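Putative uncharacterized protein gbs1890 (Streptococcus agalactiae NEM316, PDB 4TKZ) probably works as an EIIA component of a sugar phosphotransferase system, passing on phosphoryl groups during sugar uptake. Local coordinates at residues 18-21 with 26-29; 22-27 with 95-100; 58-63 with 71-76; 75-80 with 85-90; 103-108 with 113-118. All coordinates share one frame; numbering follows the deposited sequence. Where two conformers were deposited one is given.

The five contacts belong to one open alpha/beta domain with a parallel sheet of strand order 30-35, 3-9, 57-62, 84-89. Interaction 1 comes first and shares helix 12-24 with interaction 2, whose centre is 5 Å away and which brings in the distant helix 93-102. Interactions 3 and 4, centres 4 Å apart, share helix 68-76 and lie across the chain's centre from the first two, about 19 to 22 Å off. Both fall inside the loop that interaction 2 closes. Interaction 5 is last, in the connection from helix 93-102 to helix 110-122. Interactions 3 and 4 fasten a helix and its exit to the sheet; the others join helices and loops. Residues of all five reach the second subunit.

Interaction 1 (18-21 with 26-29); sequences SSLE and HQEY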
# COMPACT_ATOMS: atom_id res chain seq x y z
N SER A 18 -4.56 6.73 7.86
CA SER A 18 -4.16 6.72 9.27
C SER A 18 -2.64 6.65 9.41
O SER A 18 -2.09 7.14 10.39
CB SER A 18 -4.83 5.58 10.04
OG SER A 18 -4.24 4.32 9.75
N SER A 19 -1.95 6.06 8.42
CA SER A 19 -0.49 6.04 8.42
C SER A 19 0.04 7.45 8.25
O SER A 19 0.94 7.90 8.97
CB SER A 19 0.04 5.15 7.29
OG SER A 19 -0.45 3.83 7.41
N LEU A 20 -0.52 8.14 7.27
CA LEU A 20 -0.20 9.54 6.99
C LEU A 20 -0.46 10.46 8.19
O LEU A 20 0.36 11.32 8.51
CB LEU A 20 -1.00 10.01 5.76
CG LEU A 20 -0.91 11.47 5.32
CD1 LEU A 20 0.51 11.84 4.92
CD2 LEU A 20 -1.89 11.75 4.17
N GLU A 21 -1.60 10.26 8.85
CA GLU A 21 -1.98 11.08 9.99
C GLU A 21 -0.95 10.92 11.10
O GLU A 21 -0.54 11.89 11.73
CB GLU A 21 -3.36 10.66 10.51
CG GLU A 21 -3.63 10.93 11.99
CD GLU A 21 -4.32 12.26 12.25
OE1 GLU A 21 -4.10 13.22 11.49
OE2 GLU A 21 -5.09 12.33 13.24
N HIS A 26 -2.61 15.83 9.98
CA HIS A 26 -3.70 16.01 9.02
C HIS A 26 -3.28 16.89 7.84
O HIS A 26 -2.63 17.91 8.02
CB HIS A 26 -4.93 16.59 9.72
CG HIS A 26 -6.09 16.80 8.80
ND1 HIS A 26 -6.43 18.05 8.32
CD2 HIS A 26 -6.98 15.93 8.28
CE1 HIS A 26 -7.49 17.94 7.53
NE2 HIS A 26 -7.84 16.66 7.49
N GLN A 27 -3.68 16.48 6.63
CA GLN A 27 -3.27 17.20 5.43
C GLN A 27 -4.49 17.81 4.78
O GLN A 27 -5.59 17.29 4.95
CB GLN A 27 -2.59 16.23 4.46
CG GLN A 27 -1.38 15.52 5.05
CD GLN A 27 -0.27 16.49 5.39
OE1 GLN A 27 0.09 17.36 4.59
NE2 GLN A 27 0.29 16.34 6.58
N GLU A 28 -4.30 18.91 4.05
CA GLU A 28 -5.39 19.51 3.26
C GLU A 28 -5.51 18.81 1.92
O GLU A 28 -4.52 18.32 1.38
CB GLU A 28 -5.12 21.00 3.01
CG GLU A 28 -4.88 21.82 4.26
CD GLU A 28 -3.91 22.96 4.02
OE1 GLU A 28 -3.94 23.55 2.91
OE2 GLU A 28 -3.10 23.27 4.93
N TYR A 29 -6.72 18.78 1.37
CA TYR A 29 -6.92 18.27 0.02
C TYR A 29 -6.41 16.86 -0.18
O TYR A 29 -5.75 16.55 -1.18
CB TYR A 29 -6.28 19.23 -0.98
CG TYR A 29 -6.77 20.64 -0.80
CD1 TYR A 29 -8.10 20.95 -1.04
CD2 TYR A 29 -5.92 21.65 -0.37
CE1 TYR A 29 -8.58 22.22 -0.88
CE2 TYR A 29 -6.39 22.94 -0.20
CZ TYR A 29 -7.73 23.21 -0.47
OH TYR A 29 -8.22 24.49 -0.31
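The chain turns between E21 and H26, where their CA atoms are 5.3 Å apart, as helix 12-24 gives way to the loop before strand 30-35. This is the second connection of a beta-alpha-beta crossover: strand 3-9, helix 12-24, then strand 30-35 next to the first in the parallel sheet. On the outer side, E21 bends at chi2 (94°), which brings its carboxylate forward to the start of the loop. OE1 comes to 3.4 Å from the backbone N of H26, but the angle is too poor for a hydrogen bond, and the same oxygen lies beside CB of H26. On the inner side the contact is apolar. L20, its CG trans to the backbone N (chi1 176°), points its branched end at Q27, where CG, CD1 and CD2 all lie close to the one methylene CG. L20 also packs on M97 and V100 of helix 93-102. Further along, R103 bonds to the carbonyl oxygens of E28 and Y29, while S18 and S19 face the second subunit. The nearest apolar approach is L20 CD2 to Q27 CG, at 3.9 Å.

Interaction 2 (22-27 with 95-100); sequences LIAGHQ and MLMEAV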
# COMPACT_ATOMS: atom_id res chain seq x y z
N LEU A 22 -0.53 9.68 11.32
CA LEU A 22 0.44 9.37 12.37
C LEU A 22 1.82 9.96 12.07
O LEU A 22 2.49 10.49 12.96
CB LEU A 22 0.56 7.86 12.58
CG LEU A 22 1.58 7.45 13.64
CD1 LEU A 22 1.16 8.03 14.98
CD2 LEU A 22 1.74 5.93 13.73
N ILE A 23 2.23 9.85 10.81
CA ILE A 23 3.56 10.31 10.40
C ILE A 23 3.58 11.83 10.25
O ILE A 23 4.42 12.50 10.84
CB ILE A 23 4.04 9.60 9.11
CG1 ILE A 23 4.33 8.12 9.39
CG2 ILE A 23 5.28 10.27 8.55
CD1 ILE A 23 4.44 7.29 8.12
N ALA A 24 2.64 12.37 9.48
CA ALA A 24 2.71 13.78 9.09
C ALA A 24 1.60 14.67 9.66
O ALA A 24 1.67 15.90 9.53
CB ALA A 24 2.74 13.90 7.58
N GLY A 25 0.57 14.08 10.26
CA GLY A 25 -0.53 14.86 10.79
C GLY A 25 -1.58 15.04 9.70
O GLY A 25 -1.44 14.49 8.62
N HIS A 26 -2.61 15.83 9.98
CA HIS A 26 -3.70 16.01 9.02
C HIS A 26 -3.28 16.89 7.84
O HIS A 26 -2.63 17.91 8.02
CB HIS A 26 -4.93 16.59 9.72
CG HIS A 26 -6.09 16.80 8.80
ND1 HIS A 26 -6.43 18.05 8.32
CD2 HIS A 26 -6.98 15.93 8.28
CE1 HIS A 26 -7.49 17.94 7.53
NE2 HIS A 26 -7.84 16.66 7.49
N GLN A 27 -3.68 16.48 6.63
CA GLN A 27 -3.27 17.20 5.43
C GLN A 27 -4.49 17.81 4.78
O GLN A 27 -5.59 17.29 4.95
CB GLN A 27 -2.59 16.23 4.46
CG GLN A 27 -1.38 15.52 5.05
CD GLN A 27 -0.27 16.49 5.39
OE1 GLN A 27 0.09 17.36 4.59
NE2 GLN A 27 0.29 16.34 6.58
N MET A 95 4.40 6.11 -2.19
CA MET A 95 3.65 6.86 -3.21
C MET A 95 2.91 8.01 -2.54
O MET A 95 2.97 9.16 -3.00
CB MET A 95 2.68 5.92 -3.93
CG MET A 95 1.99 6.54 -5.12
SD MET A 95 0.90 5.36 -5.92
CE MET A 95 2.08 4.34 -6.79
N LEU A 96 2.23 7.71 -1.44
CA LEU A 96 1.43 8.71 -0.73
C LEU A 96 2.28 9.79 -0.09
O LEU A 96 1.98 10.98 -0.21
CB LEU A 96 0.56 8.04 0.34
CG LEU A 96 -0.36 8.96 1.13
CD1 LEU A 96 -1.23 9.84 0.20
CD2 LEU A 96 -1.24 8.12 2.05
N MET A 97 3.34 9.39 0.60
CA MET A 97 4.18 10.37 1.26
C MET A 97 4.83 11.31 0.25
O MET A 97 4.90 12.52 0.47
CB MET A 97 5.24 9.68 2.14
CG MET A 97 4.67 8.92 3.35
SD MET A 97 3.57 9.88 4.42
CE MET A 97 4.66 11.23 4.87
N GLU A 98 5.27 10.77 -0.88
CA GLU A 98 5.91 11.60 -1.90
C GLU A 98 4.95 12.64 -2.46
O GLU A 98 5.31 13.81 -2.63
CB GLU A 98 6.47 10.75 -3.04
CG GLU A 98 7.43 11.54 -3.94
CD GLU A 98 8.71 11.94 -3.19
OE1 GLU A 98 9.58 11.07 -3.02
OE2 GLU A 98 8.83 13.11 -2.77
N ALA A 99 3.73 12.21 -2.76
CA ALA A 99 2.74 13.13 -3.31
C ALA A 99 2.48 14.27 -2.33
O ALA A 99 2.47 15.45 -2.70
CB ALA A 99 1.45 12.40 -3.65
N VAL A 100 2.31 13.91 -1.06
CA VAL A 100 2.02 14.88 -0.01
C VAL A 100 3.20 15.84 0.20
O VAL A 100 3.04 17.06 0.23
CB VAL A 100 1.68 14.18 1.31
CG1 VAL A 100 1.71 15.18 2.48
CG2 VAL A 100 0.33 13.47 1.21
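Between A24 and M97 the CA atoms are 8.7 Å apart, and between Q27 and V100 7.9 Å, so the end of helix 12-24 and the loop after it run past helix 93-102 at side-chain distance. G25 makes the exit from the helix with a positive phi of 89°. M97 reaches across by bending at both chi2 and chi3, which swings its terminal methyl to the other helix. There CE meets I23 CG2 at 3.9 Å and, more loosely, A24 CB at 4.3 Å. A glycerol molecule, probably from the crystallisation liquor, also lies against the M97 side chain. The two ends of the Q27 amide face different ways: NE2 turns back to donate to G25 O at 3.3 Å, fairly straight at 159° yet arriving from above the carbonyl plane, while OE1 rests 3.4 Å from V100 CG1. V100 and L96 back onto I4 of the sheet, and I23 packs on H9 of the second subunit. No hydrogen bond, then, crosses between the two segments; the contact rests on methyl packing, M97 CE on I23 and A24, and on Q27 against V100. The one amide in the contact spends its donor on its own turn, which helps fix the side chain's rotation against V100.

Interaction 3 (58-63 with 71-76); sequences ILVLTD and NVSSAL
Neither ring nor amide plane enters the meeting of V60 and T62 with S73, so there are no faces or edges to speak of; two methyl groups approach one serine hydroxymethyl. S73 drops from the helix toward the strand between V60 and T62, the two residues whose side chains rise on this side. V60 CG1 lies 3.6 Å from S73 OG and 3.9 Å from S73 CB, so the valine methyl touches both atoms of the short side chain. T62 adds CG2, 3.9 Å from the same OG. The contact is small but wholly buried, and the CA atoms of V60 and S73 are 7.3 Å apart. It belongs to the beta-alpha-beta unit of strand 57-62, helix 68-76 and strand 84-89, at the point where the helix lies over the sheet. Neighbouring L61 points the other way, to M95 and L96 of helix 93-102, as expected in a strand with helices on both faces. The hydroxyls are satisfied away from the contact. S73 OG, beside its own backbone N (chi1 -57°), hydrogen-bonds P69 O one turn back along the helix, which leaves the methyls to meet an already engaged oxygen. T62 OG1 sits between backbone N and carbonyl carbon (chi1 70°) and bonds L88 O of the adjacent strand, while T62 CG2 faces the serine. Beyond the strand's end, D63 OD2 hydrogen-bonds H9 ND1.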
# COMPACT_ATOMS: atom_id res chain seq x y z
N ILE A 58 -5.39 17.04 -10.15
CA ILE A 58 -5.83 15.94 -9.28
C ILE A 58 -4.99 14.68 -9.45
O ILE A 58 -4.80 14.18 -10.57
CB ILE A 58 -7.32 15.60 -9.53
CG1 ILE A 58 -8.20 16.80 -9.20
CG2 ILE A 58 -7.76 14.40 -8.70
CD1 ILE A 58 -9.31 17.02 -10.20
N LEU A 59 -4.48 14.17 -8.34
CA LEU A 59 -3.74 12.92 -8.39
C LEU A 59 -4.57 11.85 -7.71
O LEU A 59 -4.89 11.96 -6.53
CB LEU A 59 -2.37 13.07 -7.72
CG LEU A 59 -1.52 11.79 -7.66
CD1 LEU A 59 -1.23 11.22 -9.04
CD2 LEU A 59 -0.23 12.05 -6.91
N VAL A 60 -4.92 10.81 -8.46
CA VAL A 60 -5.70 9.71 -7.92
C VAL A 60 -4.83 8.48 -7.69
O VAL A 60 -4.26 7.90 -8.64
CB VAL A 60 -6.87 9.31 -8.83
CG1 VAL A 60 -7.69 8.22 -8.15
CG2 VAL A 60 -7.75 10.53 -9.14
N LEU A 61 -4.72 8.07 -6.43
CA LEU A 61 -3.89 6.93 -6.10
C LEU A 61 -4.78 5.72 -5.85
O LEU A 61 -5.61 5.72 -4.94
CB LEU A 61 -3.05 7.25 -4.86
CG LEU A 61 -2.30 8.58 -5.02
CD1 LEU A 61 -1.49 8.88 -3.75
CD2 LEU A 61 -1.39 8.52 -6.25
N THR A 62 -4.61 4.67 -6.64
CA THR A 62 -5.48 3.51 -6.50
C THR A 62 -4.70 2.27 -6.22
O THR A 62 -3.51 2.19 -6.53
CB THR A 62 -6.30 3.24 -7.78
OG1 THR A 62 -5.43 2.78 -8.82
CG2 THR A 62 -7.01 4.51 -8.22
N ASP A 63 -5.37 1.27 -5.66
CA ASP A 63 -4.64 0.12 -5.14
C ASP A 63 -4.06 -0.80 -6.20
O ASP A 63 -2.88 -1.15 -6.15
CB ASP A 63 -5.46 -0.67 -4.10
CG ASP A 63 -6.84 -1.06 -4.59
OD1 ASP A 63 -7.27 -0.64 -5.69
OD2 ASP A 63 -7.51 -1.81 -3.86
N ASN A 71 -10.14 1.29 -12.58
CA ASN A 71 -10.97 1.37 -13.79
C ASN A 71 -11.92 2.57 -13.82
O ASN A 71 -12.01 3.30 -14.81
CB ASN A 71 -11.76 0.07 -13.99
CG ASN A 71 -10.87 -1.12 -14.33
OD1 ASN A 71 -9.70 -0.98 -14.67
ND2 ASN A 71 -11.44 -2.32 -14.22
N VAL A 72 -12.65 2.76 -12.72
CA VAL A 72 -13.53 3.92 -12.58
C VAL A 72 -12.74 5.22 -12.64
O VAL A 72 -13.18 6.17 -13.28
CB VAL A 72 -14.33 3.87 -11.26
CG1 VAL A 72 -14.91 5.22 -10.93
CG2 VAL A 72 -15.43 2.83 -11.35
N SER A 73 -11.60 5.28 -11.96
CA SER A 73 -10.81 6.51 -11.95
C SER A 73 -10.25 6.84 -13.33
O SER A 73 -10.29 8.00 -13.76
CB SER A 73 -9.68 6.41 -10.92
OG SER A 73 -10.23 6.14 -9.64
N SER A 74 -9.74 5.83 -14.02
CA SER A 74 -9.16 6.00 -15.34
C SER A 74 -10.19 6.49 -16.35
O SER A 74 -9.90 7.37 -17.16
CB SER A 74 -8.55 4.69 -15.83
OG SER A 74 -7.40 4.36 -15.08
N ALA A 75 -11.39 5.91 -16.28
CA ALA A 75 -12.48 6.24 -17.22
C ALA A 75 -12.92 7.68 -17.06
O ALA A 75 -13.26 8.36 -18.04
CB ALA A 75 -13.66 5.31 -16.99
N LEU A 76 -12.94 8.15 -15.82
CA LEU A 76 -13.39 9.49 -15.52
C LEU A 76 -12.31 10.52 -15.85
O LEU A 76 -12.62 11.66 -16.18
CB LEU A 76 -13.80 9.61 -14.06
CG LEU A 76 -14.66 10.82 -13.71
CD1 LEU A 76 -16.00 10.78 -14.45
CD2 LEU A 76 -14.86 10.91 -12.20

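Interaction 4 (75-80 with 85-90); sequences ALSVEY and IKVLSG
This is a mainly apolar contact, with one water bridge, where the chain leaves helix 68-76 and returns along strand 84-89, the last step of the beta-alpha-beta unit that starts at strand 57-62. S77 and I85 are closest in backbone, their CA atoms 5.3 Å apart. A type I turn from L76 to E79, closed by E79 N to L76 O, carries the chain on from the helix. S77 CB presses on the strand, 3.7 Å from I85 CG2 and 3.8 Å from V87 CG2, thus bridging two residues on the same side of the strand. Its OG, held between backbone N and carbonyl carbon (chi1 73°), turns back to hydrogen-bond S74 O. I85 CD1 extends to Y80, 3.9 Å from ring atom CD1 and oblique to the ring, whose in-plane edge is met by L76 CG. At the strand's start, one water donates to S77 O at 2.9 Å and accepts from I85 N at 3.0 Å, joining two backbone groups that do not meet directly. L76 and Y80 lean on helix 41-52, and I85 on I58 and V60 of strand 57-62. F127 of the second subunit packs on S77 and V87, and a strand of that subunit pairs antiparallel with L88 and S89, carrying the sheet across the dimer interface.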
# COMPACT_ATOMS: atom_id res chain seq x y z
N ALA A 75 -11.39 5.91 -16.28
CA ALA A 75 -12.48 6.24 -17.22
C ALA A 75 -12.92 7.68 -17.06
O ALA A 75 -13.26 8.36 -18.04
CB ALA A 75 -13.66 5.31 -16.99
N LEU A 76 -12.94 8.15 -15.82
CA LEU A 76 -13.39 9.49 -15.52
C LEU A 76 -12.31 10.52 -15.85
O LEU A 76 -12.62 11.66 -16.18
CB LEU A 76 -13.80 9.61 -14.06
CG LEU A 76 -14.66 10.82 -13.71
CD1 LEU A 76 -16.00 10.78 -14.45
CD2 LEU A 76 -14.86 10.91 -12.20
N SER A 77 -11.04 10.11 -15.78
CA SER A 77 -9.92 11.03 -15.98
C SER A 77 -9.85 11.62 -17.39
O SER A 77 -9.13 12.60 -17.61
CB SER A 77 -8.59 10.34 -15.68
OG SER A 77 -8.28 9.43 -16.72
N VAL A 78 -10.57 11.04 -18.34
CA VAL A 78 -10.50 11.53 -19.72
C VAL A 78 -11.76 12.29 -20.14
O VAL A 78 -11.95 12.57 -21.33
CB VAL A 78 -10.24 10.38 -20.71
CG1 VAL A 78 -9.00 9.61 -20.34
CG2 VAL A 78 -11.44 9.44 -20.77
N GLU A 79 -12.60 12.64 -19.17
CA GLU A 79 -13.92 13.20 -19.50
C GLU A 79 -14.01 14.70 -19.28
O GLU A 79 -14.97 15.35 -19.73
CB GLU A 79 -15.00 12.52 -18.67
CG GLU A 79 -15.17 11.04 -18.94
CD GLU A 79 -16.58 10.62 -18.72
OE1 GLU A 79 -17.44 11.07 -19.51
OE2 GLU A 79 -16.85 9.86 -17.77
N TYR A 80 -13.04 15.26 -18.58
CA TYR A 80 -13.00 16.68 -18.31
C TYR A 80 -11.93 17.35 -19.17
O TYR A 80 -10.74 17.01 -19.07
CB TYR A 80 -12.72 16.95 -16.83
CG TYR A 80 -13.67 16.29 -15.86
CD1 TYR A 80 -13.50 14.96 -15.48
CD2 TYR A 80 -14.73 16.99 -15.30
CE1 TYR A 80 -14.35 14.36 -14.57
CE2 TYR A 80 -15.58 16.41 -14.39
CZ TYR A 80 -15.39 15.09 -14.03
OH TYR A 80 -16.24 14.50 -13.12
N ILE A 85 -6.11 15.10 -14.52
CA ILE A 85 -6.30 14.01 -13.57
C ILE A 85 -5.33 12.88 -13.89
O ILE A 85 -5.42 12.26 -14.95
CB ILE A 85 -7.74 13.48 -13.60
CG1 ILE A 85 -8.73 14.61 -13.27
CG2 ILE A 85 -7.91 12.33 -12.62
CD1 ILE A 85 -10.20 14.28 -13.55
N LYS A 86 -4.39 12.63 -12.98
CA LYS A 86 -3.48 11.51 -13.12
C LYS A 86 -3.97 10.35 -12.27
O LYS A 86 -4.39 10.54 -11.13
CB LYS A 86 -2.06 11.92 -12.68
CG LYS A 86 -1.36 12.85 -13.67
CD LYS A 86 -1.02 12.11 -14.96
CE LYS A 86 0.01 12.87 -15.79
NZ LYS A 86 0.05 12.44 -17.22
N VAL A 87 -3.92 9.14 -12.83
CA VAL A 87 -4.39 7.95 -12.14
C VAL A 87 -3.28 6.93 -12.04
O VAL A 87 -2.80 6.41 -13.06
CB VAL A 87 -5.58 7.32 -12.88
CG1 VAL A 87 -6.08 6.07 -12.15
CG2 VAL A 87 -6.71 8.34 -13.05
N LEU A 88 -2.84 6.63 -10.81
CA LEU A 88 -1.82 5.61 -10.60
C LEU A 88 -2.41 4.37 -9.93
O LEU A 88 -3.34 4.47 -9.14
CB LEU A 88 -0.67 6.14 -9.73
CG LEU A 88 -0.03 7.48 -10.07
CD1 LEU A 88 1.23 7.71 -9.19
CD2 LEU A 88 0.32 7.55 -11.55
N SER A 89 -1.87 3.20 -10.27
CA SER A 89 -2.09 1.98 -9.50
C SER A 89 -0.83 1.69 -8.69
O SER A 89 0.19 2.36 -8.87
CB SER A 89 -2.41 0.80 -10.40
OG SER A 89 -1.33 0.52 -11.27
N GLY A 90 -0.89 0.69 -7.80
CA GLY A 90 0.28 0.23 -7.06
C GLY A 90 0.53 0.98 -5.77
O GLY A 90 1.64 0.97 -5.25
O HOH W 1 -6.85 14.41 -17.34

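Interaction 5 (103-108 with 113-118); sequences RTMFEH and VDKVIT
K115 sends its side chain out from helix 110-122 to F106, and only its far end reaches the loop. With CG anti to the backbone N (chi1 -170°), CB, CG and CD only carry the chain outward, without touching the loop, and a bend at chi3 (-45°) then turns the tip toward the phenyl ring. CE comes 3.9 Å from F106 CZ. NZ goes further, to 3.1 Å from CZ and 3.7 Å from CE2, and lies in the plane of the ring at its edge. That is not a cation-pi position, since the ammonium is beside the C-H rim and not over the pi face; the separation is short enough that the exact placement of the tip is doubtful. NZ is also 4.2 Å from the sulfur SD of M105. M105 CB lies over one face of the F106 ring, 3.7 Å above the plane and offset toward the rim. The loop is braced by F106 N bonding R103 O, and the helix by T118 N and T118 OG1, which grip D114 O from opposite faces of its plane. The lysine also touches E98 and S102 of helix 93-102. The contact sits at the surface joint between two consecutive helices, 93-102 and 110-122, which pack side by side through V116 on M95 and A99 in an open alpha/beta domain.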
# COMPACT_ATOMS: atom_id res chain seq x y z
N ARG A 103 4.07 17.84 -3.55
CA ARG A 103 3.08 18.51 -4.41
C ARG A 103 3.20 20.04 -4.36
O ARG A 103 2.90 20.73 -5.34
CB ARG A 103 1.66 18.10 -4.03
CG ARG A 103 1.26 18.45 -2.61
CD ARG A 103 -0.17 18.02 -2.35
NE ARG A 103 -0.52 18.10 -0.93
CZ ARG A 103 -1.76 17.99 -0.49
NH1 ARG A 103 -2.76 17.81 -1.35
NH2 ARG A 103 -2.01 18.08 0.81
N THR A 104 3.65 20.54 -3.21
CA THR A 104 3.90 21.96 -2.98
C THR A 104 4.89 22.55 -3.98
O THR A 104 4.83 23.74 -4.31
CB THR A 104 4.39 22.17 -1.51
OG1 THR A 104 3.33 22.73 -0.73
CG2 THR A 104 5.61 23.08 -1.45
N MET A 105 5.79 21.71 -4.49
CA MET A 105 6.81 22.14 -5.44
C MET A 105 6.26 22.38 -6.83
O MET A 105 6.94 22.97 -7.68
CB MET A 105 7.92 21.10 -5.56
CG MET A 105 8.67 20.78 -4.29
SD MET A 105 9.73 19.33 -4.53
CE MET A 105 10.18 18.98 -2.83
N PHE A 106 5.04 21.91 -7.09
CA PHE A 106 4.54 21.89 -8.46
C PHE A 106 3.17 22.54 -8.64
O PHE A 106 2.27 22.34 -7.83
CB PHE A 106 4.49 20.45 -8.98
CG PHE A 106 5.80 19.74 -8.93
CD1 PHE A 106 6.77 19.96 -9.90
CD2 PHE A 106 6.08 18.85 -7.90
CE1 PHE A 106 7.99 19.31 -9.84
CE2 PHE A 106 7.29 18.19 -7.84
CZ PHE A 106 8.25 18.42 -8.82
N GLU A 107 3.05 23.31 -9.71
CA GLU A 107 1.76 23.84 -10.12
C GLU A 107 0.88 22.72 -10.67
O GLU A 107 -0.31 22.64 -10.36
CB GLU A 107 1.94 24.91 -11.19
CG GLU A 107 2.31 26.28 -10.67
CD GLU A 107 1.66 27.38 -11.49
OE1 GLU A 107 1.93 28.57 -11.21
OE2 GLU A 107 0.88 27.05 -12.40
N HIS A 108 1.49 21.86 -11.48
CA HIS A 108 0.74 20.85 -12.22
C HIS A 108 1.08 19.42 -11.80
O HIS A 108 2.24 19.08 -11.63
CB HIS A 108 1.00 20.99 -13.72
CG HIS A 108 0.49 22.28 -14.30
ND1 HIS A 108 -0.77 22.39 -14.85
CD2 HIS A 108 1.06 23.50 -14.40
CE1 HIS A 108 -0.95 23.63 -15.28
NE2 HIS A 108 0.14 24.32 -15.01
N VAL A 113 3.96 13.61 -10.93
CA VAL A 113 3.80 12.15 -11.04
C VAL A 113 5.08 11.36 -11.23
O VAL A 113 5.19 10.24 -10.73
CB VAL A 113 2.81 11.75 -12.16
CG1 VAL A 113 1.40 12.00 -11.71
CG2 VAL A 113 3.13 12.47 -13.45
N ASP A 114 6.04 11.92 -11.95
CA ASP A 114 7.28 11.20 -12.24
C ASP A 114 8.10 10.97 -10.97
O ASP A 114 8.72 9.92 -10.79
CB ASP A 114 8.09 11.95 -13.29
CG ASP A 114 7.39 11.99 -14.64
OD1 ASP A 114 6.68 11.02 -14.97
OD2 ASP A 114 7.51 13.01 -15.36
N LYS A 115 8.09 11.95 -10.07
CA LYS A 115 8.76 11.82 -8.78
C LYS A 115 8.03 10.82 -7.90
O LYS A 115 8.64 10.06 -7.15
CB LYS A 115 8.81 13.18 -8.11
CG LYS A 115 9.68 13.27 -6.89
CD LYS A 115 10.07 14.72 -6.65
CE LYS A 115 10.50 15.38 -7.95
NZ LYS A 115 10.75 16.84 -7.79
N VAL A 116 6.70 10.82 -7.99
CA VAL A 116 5.88 9.94 -7.16
C VAL A 116 6.09 8.48 -7.56
O VAL A 116 6.22 7.61 -6.71
CB VAL A 116 4.39 10.34 -7.27
CG1 VAL A 116 3.50 9.26 -6.69
CG2 VAL A 116 4.14 11.67 -6.55
N ILE A 117 6.14 8.24 -8.86
CA ILE A 117 6.38 6.91 -9.41
C ILE A 117 7.74 6.38 -8.99
O ILE A 117 7.90 5.23 -8.56
CB ILE A 117 6.34 6.94 -10.95
CG1 ILE A 117 4.93 7.25 -11.45
CG2 ILE A 117 6.83 5.62 -11.52
CD1 ILE A 117 3.91 6.24 -11.01
N THR A 118 8.74 7.24 -9.16
CA THR A 118 10.11 6.89 -8.81
C THR A 118 10.19 6.47 -7.35
O THR A 118 10.75 5.41 -7.04
CB THR A 118 11.05 8.09 -9.05
OG1 THR A 118 11.10 8.38 -10.45
CG2 THR A 118 12.46 7.79 -8.53